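Local coordinates for LPG0439 HIT-related domain-containing protein (Legionella pneumophila subsp. pneumophila, PDB 5L0L) that is of unknown function but carries a HIT-related domain, a family whose members commonly bind nucleotides, as part of a longer, probably membrane-spanning protein, at residues A22-A27 against E177-C182; I53-E58 against S64-R69; G78-A83 against F99-N104; S84-V89 against A184-K189. All blocks are in the same frame, centred on the assembly; numbering follows the deposited sequence.

Contact 1: A22-A27 against E177-C182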
loop_
_atom_site.group_PDB
_atom_site.type_symbol
_atom_site.label_atom_id
_atom_site.label_comp_id
_atom_site.label_asym_id
_atom_site.label_seq_id
_atom_site.Cartn_x
_atom_site.Cartn_y
_atom_site.Cartn_z
ATOM N N ALA A 22 -6.040 9.098 -21.974
ATOM C CA ALA A 22 -7.238 9.274 -21.144
ATOM C C ALA A 22 -7.399 10.702 -20.599
ATOM O O ALA A 22 -8.496 11.059 -20.156
ATOM C CB ALA A 22 -7.263 8.252 -20.008
ATOM N N GLY A 23 -6.316 11.497 -20.612
ATOM C CA GLY A 23 -6.350 12.909 -20.237
ATOM C C GLY A 23 -6.338 13.120 -18.744
ATOM O O GLY A 23 -6.956 14.075 -18.238
ATOM N N THR A 24 -5.682 12.217 -18.006
ATOM C CA THR A 24 -5.712 12.300 -16.542
ATOM C C THR A 24 -4.329 12.390 -15.891
ATOM O O THR A 24 -4.215 12.275 -14.681
ATOM C CB THR A 24 -6.490 11.124 -15.911
ATOM O OG1 THR A 24 -5.787 9.895 -16.081
ATOM C CG2 THR A 24 -7.864 11.001 -16.529
ATOM N N SER A 25 -3.299 12.667 -16.682
ATOM C CA SER A 25 -1.956 12.688 -16.124
ATOM C C SER A 25 -1.682 13.940 -15.258
ATOM O O SER A 25 -1.933 15.087 -15.684
ATOM C CB SER A 25 -0.920 12.533 -17.252
ATOM O OG SER A 25 0.377 12.520 -16.686
ATOM N N ILE A 26 -1.143 13.703 -14.070
ATOM C CA ILE A 26 -0.708 14.731 -13.149
ATOM C C ILE A 26 0.782 15.030 -13.354
ATOM O O ILE A 26 1.160 16.198 -13.475
ATOM C CB ILE A 26 -0.965 14.335 -11.687
ATOM C CG1 ILE A 26 -2.478 14.158 -11.453
ATOM C CG2 ILE A 26 -0.339 15.335 -10.700
ATOM C CD1 ILE A 26 -2.831 13.332 -10.221
ATOM N N ALA A 27 1.610 13.993 -13.352
ATOM C CA ALA A 27 3.087 14.198 -13.378
ATOM C C ALA A 27 3.843 12.957 -13.751
ATOM O O ALA A 27 3.321 11.844 -13.665
ATOM C CB ALA A 27 3.594 14.712 -12.024
ATOM N N GLU A 177 -15.903 18.335 -16.309
ATOM C CA GLU A 177 -15.449 19.523 -15.596
ATOM C C GLU A 177 -14.861 19.195 -14.240
ATOM O O GLU A 177 -13.888 19.832 -13.812
ATOM C CB GLU A 177 -16.581 20.539 -15.518
ATOM C CG GLU A 177 -16.892 21.091 -16.897
ATOM C CD GLU A 177 -15.669 21.629 -17.646
ATOM O OE1 GLU A 177 -14.922 22.484 -17.090
ATOM O OE2 GLU A 177 -15.449 21.201 -18.821
ATOM N N GLU A 178 -15.406 18.169 -13.589
ATOM C CA GLU A 178 -14.867 17.758 -12.291
ATOM C C GLU A 178 -13.460 17.169 -12.413
ATOM O O GLU A 178 -12.602 17.465 -11.593
ATOM C CB GLU A 178 -15.803 16.746 -11.601
ATOM C CG GLU A 178 -17.113 17.403 -11.196
ATOM C CD GLU A 178 -18.113 16.452 -10.568
ATOM O OE1 GLU A 178 -17.765 15.319 -10.153
ATOM O OE2 GLU A 178 -19.291 16.875 -10.481
ATOM N N LEU A 179 -13.246 16.384 -13.461
ATOM C CA LEU A 179 -11.917 15.814 -13.746
ATOM C C LEU A 179 -10.903 16.942 -13.939
ATOM O O LEU A 179 -9.816 16.929 -13.349
ATOM C CB LEU A 179 -11.949 14.915 -14.961
ATOM C CG LEU A 179 -10.603 14.362 -15.462
ATOM C CD1 LEU A 179 -9.886 13.574 -14.366
ATOM C CD2 LEU A 179 -10.868 13.529 -16.709
ATOM N N LYS A 180 -11.276 17.909 -14.759
ATOM C CA LYS A 180 -10.379 19.050 -15.002
ATOM C C LYS A 180 -10.043 19.808 -13.700
ATOM O O LYS A 180 -8.892 20.169 -13.478
ATOM C CB LYS A 180 -10.977 19.992 -16.041
ATOM C CG LYS A 180 -10.948 19.428 -17.439
ATOM C CD LYS A 180 -11.400 20.541 -18.417
ATOM C CE LYS A 180 -12.454 20.176 -19.424
ATOM N NZ LYS A 180 -11.896 19.978 -20.794
ATOM N N ALA A 181 -11.041 20.040 -12.852
ATOM C CA ALA A 181 -10.835 20.744 -11.575
ATOM C C ALA A 181 -9.905 19.938 -10.643
ATOM O O ALA A 181 -9.020 20.480 -10.020
ATOM C CB ALA A 181 -12.172 20.993 -10.889
ATOM N N CYS A 182 -10.185 18.651 -10.521
ATOM C CA CYS A 182 -9.419 17.770 -9.621
ATOM C C CYS A 182 -7.949 17.723 -10.044
ATOM O O CYS A 182 -7.022 17.866 -9.246
ATOM C CB CYS A 182 -9.994 16.385 -9.652
ATOM S SG CYS A 182 -9.400 15.332 -8.323
#
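Leu179 and Thr24 meet methyl to methyl, and this apolar touch carries the contact, in which no hydrogen bond joins the two segments. Thr24 CG2 sits in the fork of the leucine, 3.9 Å from Leu179 CD1 and 3.9 Å from Leu179 CD2, and the two side chains cross at about a right angle. The leucine reaches that place because its CG is anti to the backbone N (chi1 174°), which sends both methyls off the helix toward the loop. A looser backbone approach joins in: Gly23 O lies 4.2 Å from Leu179 CD2, a carbonyl resting against a methyl. Gly23 has positive phi (80°), and the turn it makes brings the chain round to lead into strand 25-31.

The polar bonds run within the helix or to residues outside the two segments. Thr24 OG1, which points between its backbone N and carbonyl carbon (chi1 69°), is hydrogen-bonded to Leu41 O, so hydroxyl and methyl of one residue serve different neighbours. On the helix, Ala181 N donates to Glu177 O at 3.0 Å, while Glu178 and Lys180 make salt bridges with Arg148 and Glu176.

Further along the same segment, Ile26 and Ala27 both face Val39 in a classic beta bulge. The start of strand 25-31 is thus paired with strand 35-41, and helix 176-194 packs beside them: Leu179 and Cys182 rest on Leu41 of strand 35-41 and on Trp174 of a loop, and Ile26 touches Leu183 and Phe186 further along the helix.

Contact 2: I53-E58 against S64-R69; sequences IRYLNE and SSAFNR
A classic beta bulge near the end of strand 51-58, where Leu56 and Asn57 both face His36, receives the returning loop through Ala66: its CB lies 3.6 Å from Leu56 O and 4.0 Å from Tyr55 CE2. A water ties the backbones, donating to Tyr55 O at 3.0 Å and to Ala66 O at 2.9 Å. Tyr55 O also accepts from Arg54 NE, which stands above the carbonyl plane rather than on a lone pair, so this oxygen takes the water and, less squarely, Arg54 NE.

Two arginines meet aromatic rims. Bent at chi2 (-91°), Arg54 brings NH2 to 3.5 Å from Phe67 CE1, at the ring edge, and the same nitrogen is hydrogen-bonded to Ser16 O. Arg69 puts NH2 at the edge of the Tyr55 ring, 3.9 Å from Tyr55 CE2, with the guanidinium turned 82° from the ring. Its NE donates to Ser65 O at 2.8 Å, on a lone pair in the carbonyl plane, which fixes the group's rotation. Glu75 OE2 takes both Arg69 NH2, as a salt bridge, and Tyr55 OH.

Strand 51-58 lies between strands 35-41 and 128-134, and Glu75 belongs to helix 73-92, which follows the loop.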
loop_
_atom_site.group_PDB
_atom_site.type_symbol
_atom_site.label_atom_id
_atom_site.label_comp_id
_atom_site.label_asym_id
_atom_site.label_seq_id
_atom_site.Cartn_x
_atom_site.Cartn_y
_atom_site.Cartn_z
ATOM N N ILE A 53 -0.245 5.235 -9.425
ATOM C CA ILE A 53 1.168 5.507 -9.510
ATOM C C ILE A 53 1.740 4.277 -10.178
ATOM O O ILE A 53 1.546 3.153 -9.670
ATOM C CB ILE A 53 1.793 5.682 -8.118
ATOM C CG1 ILE A 53 1.086 6.820 -7.379
ATOM C CG2 ILE A 53 3.314 5.908 -8.250
ATOM C CD1 ILE A 53 1.614 7.075 -5.980
ATOM N N ARG A 54 2.394 4.487 -11.329
ATOM C CA ARG A 54 2.817 3.401 -12.186
ATOM C C ARG A 54 4.279 3.533 -12.609
ATOM O O ARG A 54 4.749 4.618 -12.955
ATOM C CB ARG A 54 1.889 3.307 -13.406
ATOM C CG ARG A 54 2.331 2.337 -14.500
ATOM C CD ARG A 54 3.173 3.042 -15.520
ATOM N NE ARG A 54 3.512 2.202 -16.685
ATOM C CZ ARG A 54 2.823 2.149 -17.834
ATOM N NH1 ARG A 54 1.716 2.866 -18.042
ATOM N NH2 ARG A 54 3.266 1.363 -18.794
ATOM N N TYR A 55 4.985 2.410 -12.575
ATOM C CA TYR A 55 6.378 2.377 -13.008
ATOM C C TYR A 55 6.383 2.275 -14.524
ATOM O O TYR A 55 5.838 1.317 -15.076
ATOM C CB TYR A 55 7.048 1.141 -12.403
ATOM C CG TYR A 55 8.451 0.871 -12.881
ATOM C CD1 TYR A 55 9.406 1.876 -12.912
ATOM C CD2 TYR A 55 8.834 -0.427 -13.245
ATOM C CE1 TYR A 55 10.717 1.605 -13.350
ATOM C CE2 TYR A 55 10.140 -0.702 -13.662
ATOM C CZ TYR A 55 11.061 0.328 -13.731
ATOM O OH TYR A 55 12.381 0.051 -14.135
ATOM N N LEU A 56 6.992 3.255 -15.175
ATOM C CA LEU A 56 7.085 3.296 -16.630
ATOM C C LEU A 56 8.259 2.457 -17.140
ATOM O O LEU A 56 8.071 1.528 -17.908
ATOM C CB LEU A 56 7.241 4.752 -17.109
ATOM C CG LEU A 56 6.097 5.704 -16.796
ATOM C CD1 LEU A 56 6.524 7.177 -16.923
ATOM C CD2 LEU A 56 4.931 5.397 -17.716
ATOM N N ASN A 57 9.452 2.815 -16.706
ATOM C CA ASN A 57 10.683 2.211 -17.218
ATOM C C ASN A 57 11.902 2.723 -16.478
ATOM O O ASN A 57 11.830 3.679 -15.704
ATOM C CB ASN A 57 10.842 2.535 -18.721
ATOM C CG ASN A 57 11.109 4.002 -18.972
ATOM O OD1 ASN A 57 10.337 4.871 -18.578
ATOM N ND2 ASN A 57 12.200 4.291 -19.649
ATOM N N GLU A 58 13.042 2.107 -16.789
ATOM C CA GLU A 58 14.332 2.478 -16.235
ATOM C C GLU A 58 15.198 2.990 -17.400
ATOM O O GLU A 58 15.159 2.412 -18.486
ATOM C CB GLU A 58 14.950 1.245 -15.562
ATOM C CG GLU A 58 16.412 1.353 -15.218
ATOM C CD GLU A 58 17.336 1.049 -16.393
ATOM O OE1 GLU A 58 17.076 0.042 -17.108
ATOM O OE2 GLU A 58 18.308 1.819 -16.593
ATOM N N SER A 64 7.250 -1.510 -22.546
ATOM C CA SER A 64 6.990 -2.969 -22.660
ATOM C C SER A 64 7.935 -3.844 -21.895
ATOM O O SER A 64 7.516 -4.871 -21.339
ATOM C CB SER A 64 6.997 -3.401 -24.123
ATOM O OG SER A 64 5.808 -2.914 -24.693
ATOM N N SER A 65 9.205 -3.450 -21.823
ATOM C CA SER A 65 10.186 -4.262 -21.115
ATOM C C SER A 65 9.872 -4.323 -19.609
ATOM O O SER A 65 10.392 -5.179 -18.929
ATOM C CB SER A 65 11.605 -3.746 -21.304
ATOM O OG SER A 65 11.774 -2.489 -20.671
ATOM N N ALA A 66 9.058 -3.384 -19.112
ATOM C CA ALA A 66 8.616 -3.393 -17.704
ATOM C C ALA A 66 7.248 -4.051 -17.464
ATOM O O ALA A 66 6.664 -3.871 -16.359
ATOM C CB ALA A 66 8.620 -1.972 -17.165
ATOM N N PHE A 67 6.737 -4.806 -18.444
ATOM C CA PHE A 67 5.522 -5.598 -18.291
ATOM C C PHE A 67 5.841 -7.036 -17.982
ATOM O O PHE A 67 6.880 -7.569 -18.409
ATOM C CB PHE A 67 4.663 -5.620 -19.561
ATOM C CG PHE A 67 4.129 -4.290 -20.012
ATOM C CD1 PHE A 67 3.963 -3.204 -19.141
ATOM C CD2 PHE A 67 3.726 -4.133 -21.347
ATOM C CE1 PHE A 67 3.447 -1.999 -19.607
ATOM C CE2 PHE A 67 3.220 -2.933 -21.811
ATOM C CZ PHE A 67 3.062 -1.864 -20.931
ATOM N N ASN A 68 4.952 -7.689 -17.235
ATOM C CA ASN A 68 4.958 -9.154 -17.109
ATOM C C ASN A 68 6.305 -9.749 -16.697
ATOM O O ASN A 68 6.839 -10.652 -17.356
ATOM C CB ASN A 68 4.445 -9.782 -18.429
ATOM C CG ASN A 68 3.049 -9.290 -18.810
ATOM O OD1 ASN A 68 2.278 -8.817 -17.970
ATOM N ND2 ASN A 68 2.713 -9.400 -20.070
ATOM N N ARG A 69 6.844 -9.259 -15.593
ATOM C CA ARG A 69 8.103 -9.767 -15.105
ATOM C C ARG A 69 8.238 -9.466 -13.624
ATOM O O ARG A 69 7.527 -8.569 -13.111
ATOM C CB ARG A 69 9.268 -9.163 -15.889
ATOM C CG ARG A 69 9.441 -7.651 -15.791
ATOM C CD ARG A 69 10.862 -7.266 -16.210
ATOM N NE ARG A 69 11.120 -5.824 -16.265
ATOM C CZ ARG A 69 11.468 -5.060 -15.226
ATOM N NH1 ARG A 69 11.567 -5.575 -13.986
ATOM N NH2 ARG A 69 11.747 -3.768 -15.427
HETATM O O HOH W 1 5.659 -1.669 -14.820
#

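Contact 3: G78-A83 against F99-N104. With SO4 (sulfate ion), chain C.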
loop_
_atom_site.group_PDB
_atom_site.type_symbol
_atom_site.label_atom_id
_atom_site.label_comp_id
_atom_site.label_asym_id
_atom_site.label_seq_id
_atom_site.Cartn_x
_atom_site.Cartn_y
_atom_site.Cartn_z
ATOM N N GLY A 78 11.388 2.568 -5.482
ATOM C CA GLY A 78 11.081 3.826 -6.168
ATOM C C GLY A 78 9.571 4.084 -6.216
ATOM O O GLY A 78 9.149 5.200 -5.992
ATOM N N LEU A 79 8.785 3.051 -6.506
ATOM C CA LEU A 79 7.303 3.163 -6.473
ATOM C C LEU A 79 6.868 3.660 -5.109
ATOM O O LEU A 79 6.063 4.583 -4.984
ATOM C CB LEU A 79 6.641 1.820 -6.783
ATOM C CG LEU A 79 5.125 1.894 -6.999
ATOM C CD1 LEU A 79 4.819 2.471 -8.360
ATOM C CD2 LEU A 79 4.443 0.557 -6.878
ATOM N N ASN A 80 7.389 3.025 -4.074
ATOM C CA ASN A 80 7.028 3.367 -2.708
ATOM C C ASN A 80 7.496 4.754 -2.284
ATOM O O ASN A 80 6.843 5.392 -1.478
ATOM C CB ASN A 80 7.534 2.284 -1.749
ATOM C CG ASN A 80 6.740 0.993 -1.873
ATOM O OD1 ASN A 80 5.914 0.834 -2.767
ATOM N ND2 ASN A 80 6.935 0.088 -0.947
ATOM N N ASP A 81 8.635 5.211 -2.813
ATOM C CA ASP A 81 9.073 6.599 -2.566
ATOM C C ASP A 81 8.102 7.602 -3.212
ATOM O O ASP A 81 7.749 8.619 -2.604
ATOM C CB ASP A 81 10.484 6.843 -3.125
ATOM C CG ASP A 81 11.590 6.229 -2.279
ATOM O OD1 ASP A 81 11.372 5.791 -1.119
ATOM O OD2 ASP A 81 12.756 6.208 -2.793
ATOM N N VAL A 82 7.725 7.347 -4.463
ATOM C CA VAL A 82 6.763 8.215 -5.152
ATOM C C VAL A 82 5.418 8.211 -4.392
ATOM O O VAL A 82 4.772 9.277 -4.213
ATOM C CB VAL A 82 6.574 7.807 -6.616
ATOM C CG1 VAL A 82 5.484 8.656 -7.274
ATOM C CG2 VAL A 82 7.879 7.980 -7.387
ATOM N N ALA A 83 5.004 7.029 -3.905
ATOM C CA ALA A 83 3.841 6.953 -3.019
ATOM C C ALA A 83 3.997 7.835 -1.769
ATOM O O ALA A 83 3.091 8.597 -1.430
ATOM C CB ALA A 83 3.496 5.501 -2.671
ATOM N N PHE A 99 -3.714 3.556 0.580
ATOM C CA PHE A 99 -3.162 3.053 -0.665
ATOM C C PHE A 99 -3.039 1.533 -0.675
ATOM O O PHE A 99 -2.947 0.908 0.404
ATOM C CB PHE A 99 -1.796 3.728 -1.042
ATOM C CG PHE A 99 -0.708 3.614 -0.006
ATOM C CD1 PHE A 99 0.127 2.500 0.039
ATOM C CD2 PHE A 99 -0.486 4.636 0.899
ATOM C CE1 PHE A 99 1.127 2.405 0.978
ATOM C CE2 PHE A 99 0.524 4.550 1.846
ATOM C CZ PHE A 99 1.319 3.428 1.886
ATOM N N SER A 100 -3.037 0.957 -1.879
ATOM C CA SER A 100 -2.915 -0.497 -2.046
ATOM C C SER A 100 -2.138 -0.825 -3.312
ATOM O O SER A 100 -2.420 -0.253 -4.386
ATOM C CB SER A 100 -4.280 -1.186 -2.162
ATOM O OG SER A 100 -5.118 -1.079 -1.022
ATOM N N GLN A 101 -1.183 -1.753 -3.196
ATOM C CA GLN A 101 -0.590 -2.435 -4.353
ATOM C C GLN A 101 -1.222 -3.820 -4.454
ATOM O O GLN A 101 -1.112 -4.656 -3.526
ATOM C CB GLN A 101 0.914 -2.563 -4.194
ATOM C CG GLN A 101 1.574 -3.366 -5.334
ATOM C CD GLN A 101 3.080 -3.310 -5.300
ATOM O OE1 GLN A 101 3.752 -4.379 -5.262
ATOM N NE2 GLN A 101 3.610 -2.164 -5.170
ATOM N N LEU A 102 -1.952 -4.046 -5.539
ATOM C CA LEU A 102 -2.759 -5.255 -5.684
ATOM C C LEU A 102 -2.358 -5.983 -6.951
ATOM O O LEU A 102 -1.586 -6.935 -6.889
ATOM C CB LEU A 102 -4.259 -4.935 -5.616
ATOM C CG LEU A 102 -4.775 -4.261 -4.357
ATOM C CD1 LEU A 102 -6.305 -4.103 -4.409
ATOM C CD2 LEU A 102 -4.409 -4.967 -3.064
ATOM N N GLY A 103 -2.857 -5.536 -8.097
ATOM C CA GLY A 103 -2.629 -6.248 -9.360
ATOM C C GLY A 103 -3.609 -7.366 -9.678
ATOM O O GLY A 103 -3.345 -8.133 -10.622
ATOM N N ASN A 104 -4.748 -7.452 -8.967
ATOM C CA ASN A 104 -5.682 -8.556 -9.178
ATOM C C ASN A 104 -6.205 -8.631 -10.618
ATOM O O ASN A 104 -6.463 -9.735 -11.150
ATOM C CB ASN A 104 -6.879 -8.437 -8.272
ATOM C CG ASN A 104 -6.506 -8.523 -6.802
ATOM O OD1 ASN A 104 -5.692 -9.367 -6.388
ATOM N ND2 ASN A 104 -7.062 -7.617 -6.032
HETATM S S SO4 C . -5.360 -3.641 -10.030
HETATM O O1 SO4 C . -5.037 -2.692 -11.135
HETATM O O2 SO4 C . -5.333 -4.930 -10.711
HETATM O O3 SO4 C . -4.284 -3.327 -9.097
HETATM O O4 SO4 C . -6.705 -3.117 -9.755
#
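The stretches of helix 73-92 and strand 96-101 that carry Leu79 and Gln101 keep their backbones well apart: the closest CA pair, Asn80 CA and Gln101 CA, is separated by 9.7 Å, so that only side-chain ends bridge the gap. Beyond Gln101 the strand gives way to a loop, and Gly103 takes a positive phi (86°).

Gln101 extends its chain from a CG anti to the backbone N (chi1 176°), bringing NE2 to 3.3 Å from Leu79 CD2, a short contact of amide against methyl. NE2 is hydrogen-bonded to Gln76 OE1, one turn earlier on the same helix; Asn80 OD1, at 4.5 Å from Gln101 NE2, is merely nearby. Beyond the strand, Gly103 N donates to sulfate O3 at 2.8 Å, and Asn104 N approaches sulfate O2 at 3.1 Å.

Phe99 to Gln101 pair antiparallel with a strand of the second subunit, where Ser100 OG is hydrogen-bonded to Ser100 OG of that chain, so the sheet continues across the dimer. The sulfate, probably from the crystallisation liquor, is also bound by Asn105 N, His128 NE2 and His130 NE2. Backbone N-H groups and two histidines of a His-Leu-His run gathered round an anion recall the phosphate site of HIT-family proteins.

Contact 4: S84-V89 against A184-K189; sequences SLMTQV and AMFKLK
Met86 and Val89 face Phe186 and Lys189 where helices 73-92 and 176-194 cross, their short axes 10.5 Å apart at closest approach and 114° between N-to-C directions. The first segment opens away from the crossing. Ser84 O accepts from Thr87 OG1 at 2.6 Å, and Thr87 OG1 in turn accepts from Gln88 NE2 at 2.9 Å, a relay of side chain and backbone along one flank, while Ser84, Thr87 and Gln88 pack on Asn80, Gln76 and Val73 of the second subunit.

Met86, a selenomethionine, folds its chain back so that CE comes to the edge of the Phe186 ring, 4.3 Å from Phe186 CD2. Val89, the last residue, does most of the joining. Its CG1, anti to the backbone N (chi1 172°), approaches the ring obliquely in an off-centre CH-pi contact, 3.8 Å from Phe186 CD2, 4.3 Å from the Phe186 centroid and 29° off the normal. The same methyl lies 4.0 Å from Lys189 CB, so it touches both the ring and the aliphatic root of the lysine, whose amine leads away. Here the backbones come closest, with Val89 CA 5.9 Å from Lys189 CA.

Phe186 also meets Tyr90 edge to face and lies on Ile26 of strand 25-31. Leu85 packs on Leu190 of helix 176-194 and on Ile29 and Val209; both helices thus lie against the sheet near strands 25-31 and 207-211.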
loop_
_atom_site.group_PDB
_atom_site.type_symbol
_atom_site.label_atom_id
_atom_site.label_comp_id
_atom_site.label_asym_id
_atom_site.label_seq_id
_atom_site.Cartn_x
_atom_site.Cartn_y
_atom_site.Cartn_z
ATOM N N SER A 84 5.150 7.773 -1.105
ATOM C CA SER A 84 5.395 8.605 0.083
ATOM C C SER A 84 5.222 10.090 -0.225
ATOM O O SER A 84 4.591 10.820 0.557
ATOM C CB SER A 84 6.796 8.345 0.633
ATOM O OG SER A 84 6.912 6.988 1.041
ATOM N N LEU A 85 5.749 10.523 -1.367
ATOM C CA LEU A 85 5.577 11.914 -1.844
ATOM C C LEU A 85 4.082 12.246 -2.020
ATOM O O LEU A 85 3.582 13.222 -1.480
ATOM C CB LEU A 85 6.315 12.123 -3.177
ATOM C CG LEU A 85 6.021 13.421 -3.939
ATOM C CD1 LEU A 85 6.345 14.607 -3.079
ATOM C CD2 LEU A 85 6.790 13.485 -5.261
HETATM N N MSE A 86 3.373 11.397 -2.768
HETATM C CA MSE A 86 1.971 11.677 -3.071
HETATM C C MSE A 86 1.085 11.680 -1.860
HETATM O O MSE A 86 0.066 12.370 -1.864
HETATM C CB MSE A 86 1.387 10.766 -4.153
HETATM C CG MSE A 86 2.057 10.898 -5.506
HETATM SE SE MSE A 86 2.069 12.746 -6.197
HETATM C CE MSE A 86 0.157 13.090 -6.116
ATOM N N THR A 87 1.419 10.918 -0.803
ATOM C CA THR A 87 0.617 11.007 0.420
ATOM C C THR A 87 0.456 12.451 0.953
ATOM O O THR A 87 -0.585 12.790 1.527
ATOM C CB THR A 87 1.144 10.156 1.590
ATOM O OG1 THR A 87 2.420 10.656 2.025
ATOM C CG2 THR A 87 1.228 8.652 1.209
ATOM N N GLN A 88 1.471 13.293 0.722
ATOM C CA GLN A 88 1.437 14.665 1.212
ATOM C C GLN A 88 0.427 15.544 0.480
ATOM O O GLN A 88 -0.087 16.500 1.071
ATOM C CB GLN A 88 2.844 15.270 1.215
ATOM C CG GLN A 88 3.833 14.434 2.064
ATOM C CD GLN A 88 3.339 14.185 3.473
ATOM O OE1 GLN A 88 3.260 15.118 4.292
ATOM N NE2 GLN A 88 2.948 12.939 3.765
ATOM N N VAL A 89 0.119 15.219 -0.774
ATOM C CA VAL A 89 -0.925 15.933 -1.488
ATOM C C VAL A 89 -2.297 15.651 -0.837
ATOM O O VAL A 89 -3.063 16.572 -0.584
ATOM C CB VAL A 89 -0.930 15.596 -2.978
ATOM C CG1 VAL A 89 -2.142 16.197 -3.640
ATOM C CG2 VAL A 89 0.363 16.070 -3.620
ATOM N N ALA A 184 -6.245 19.910 -11.976
ATOM C CA ALA A 184 -5.584 21.199 -11.741
ATOM C C ALA A 184 -5.154 21.333 -10.280
ATOM O O ALA A 184 -4.043 21.812 -10.007
ATOM C CB ALA A 184 -6.519 22.345 -12.152
HETATM N N MSE A 185 -6.001 20.914 -9.332
HETATM C CA MSE A 185 -5.649 21.056 -7.915
HETATM C C MSE A 185 -4.573 20.086 -7.497
HETATM O O MSE A 185 -3.701 20.449 -6.706
HETATM C CB MSE A 185 -6.887 20.963 -7.028
HETATM C CG MSE A 185 -6.643 21.367 -5.587
HETATM SE SE MSE A 185 -6.001 23.223 -5.402
HETATM C CE MSE A 185 -7.613 24.180 -5.588
ATOM N N PHE A 186 -4.618 18.841 -8.000
ATOM C CA PHE A 186 -3.529 17.893 -7.707
ATOM C C PHE A 186 -2.188 18.438 -8.211
ATOM O O PHE A 186 -1.191 18.393 -7.485
ATOM C CB PHE A 186 -3.797 16.507 -8.265
ATOM C CG PHE A 186 -4.485 15.587 -7.281
ATOM C CD1 PHE A 186 -5.810 15.784 -6.948
ATOM C CD2 PHE A 186 -3.804 14.537 -6.680
ATOM C CE1 PHE A 186 -6.459 14.958 -6.030
ATOM C CE2 PHE A 186 -4.454 13.690 -5.771
ATOM C CZ PHE A 186 -5.783 13.900 -5.453
ATOM N N LYS A 187 -2.183 18.977 -9.431
ATOM C CA LYS A 187 -0.945 19.561 -9.984
ATOM C C LYS A 187 -0.420 20.719 -9.128
ATOM O O LYS A 187 0.757 20.770 -8.804
ATOM C CB LYS A 187 -1.154 20.035 -11.419
ATOM C CG LYS A 187 -1.305 18.922 -12.419
ATOM C CD LYS A 187 -1.643 19.459 -13.783
ATOM C CE LYS A 187 -1.920 18.349 -14.789
ATOM N NZ LYS A 187 -2.315 18.890 -16.116
ATOM N N LEU A 188 -1.309 21.619 -8.742
ATOM C CA LEU A 188 -0.929 22.755 -7.929
ATOM C C LEU A 188 -0.406 22.340 -6.558
ATOM O O LEU A 188 0.645 22.829 -6.123
ATOM C CB LEU A 188 -2.069 23.763 -7.803
ATOM C CG LEU A 188 -1.735 25.010 -6.972
ATOM C CD1 LEU A 188 -0.553 25.757 -7.556
ATOM C CD2 LEU A 188 -2.956 25.919 -6.877
ATOM N N LYS A 189 -1.120 21.439 -5.876
ATOM C CA LYS A 189 -0.688 21.027 -4.550
ATOM C C LYS A 189 0.664 20.299 -4.632
ATOM O O LYS A 189 1.515 20.488 -3.778
ATOM C CB LYS A 189 -1.743 20.162 -3.843
ATOM C CG LYS A 189 -3.028 20.896 -3.468
ATOM C CD LYS A 189 -2.790 22.087 -2.592
ATOM C CE LYS A 189 -4.056 22.745 -2.042
ATOM N NZ LYS A 189 -3.596 24.065 -1.505
#

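Overall arrangement
Contacts 2, 3 and 4 are buried, contact 1 only partly so. Contacts 1 and 4 share helix 176-194 and touch where Ile26 packs on Phe186; contacts 3 and 4 share helix 73-92, and both reach the second subunit. Ile53 links contact 2 to that helix through Leu79, Val82, Ala83 and Met86. Chemistry follows place: contacts 1 and 4 are apolar, methyls against methyls or a ring, whereas contact 2 brings arginines, aromatic rims and a bridging water to the loop after strand 51-58. Contact 3 joins a sparse helix-to-strand touch with an anion-binding loop after the strand through which the sheet continues into the second subunit. Centres of contacts 1 and 2 lie about 23 Å apart.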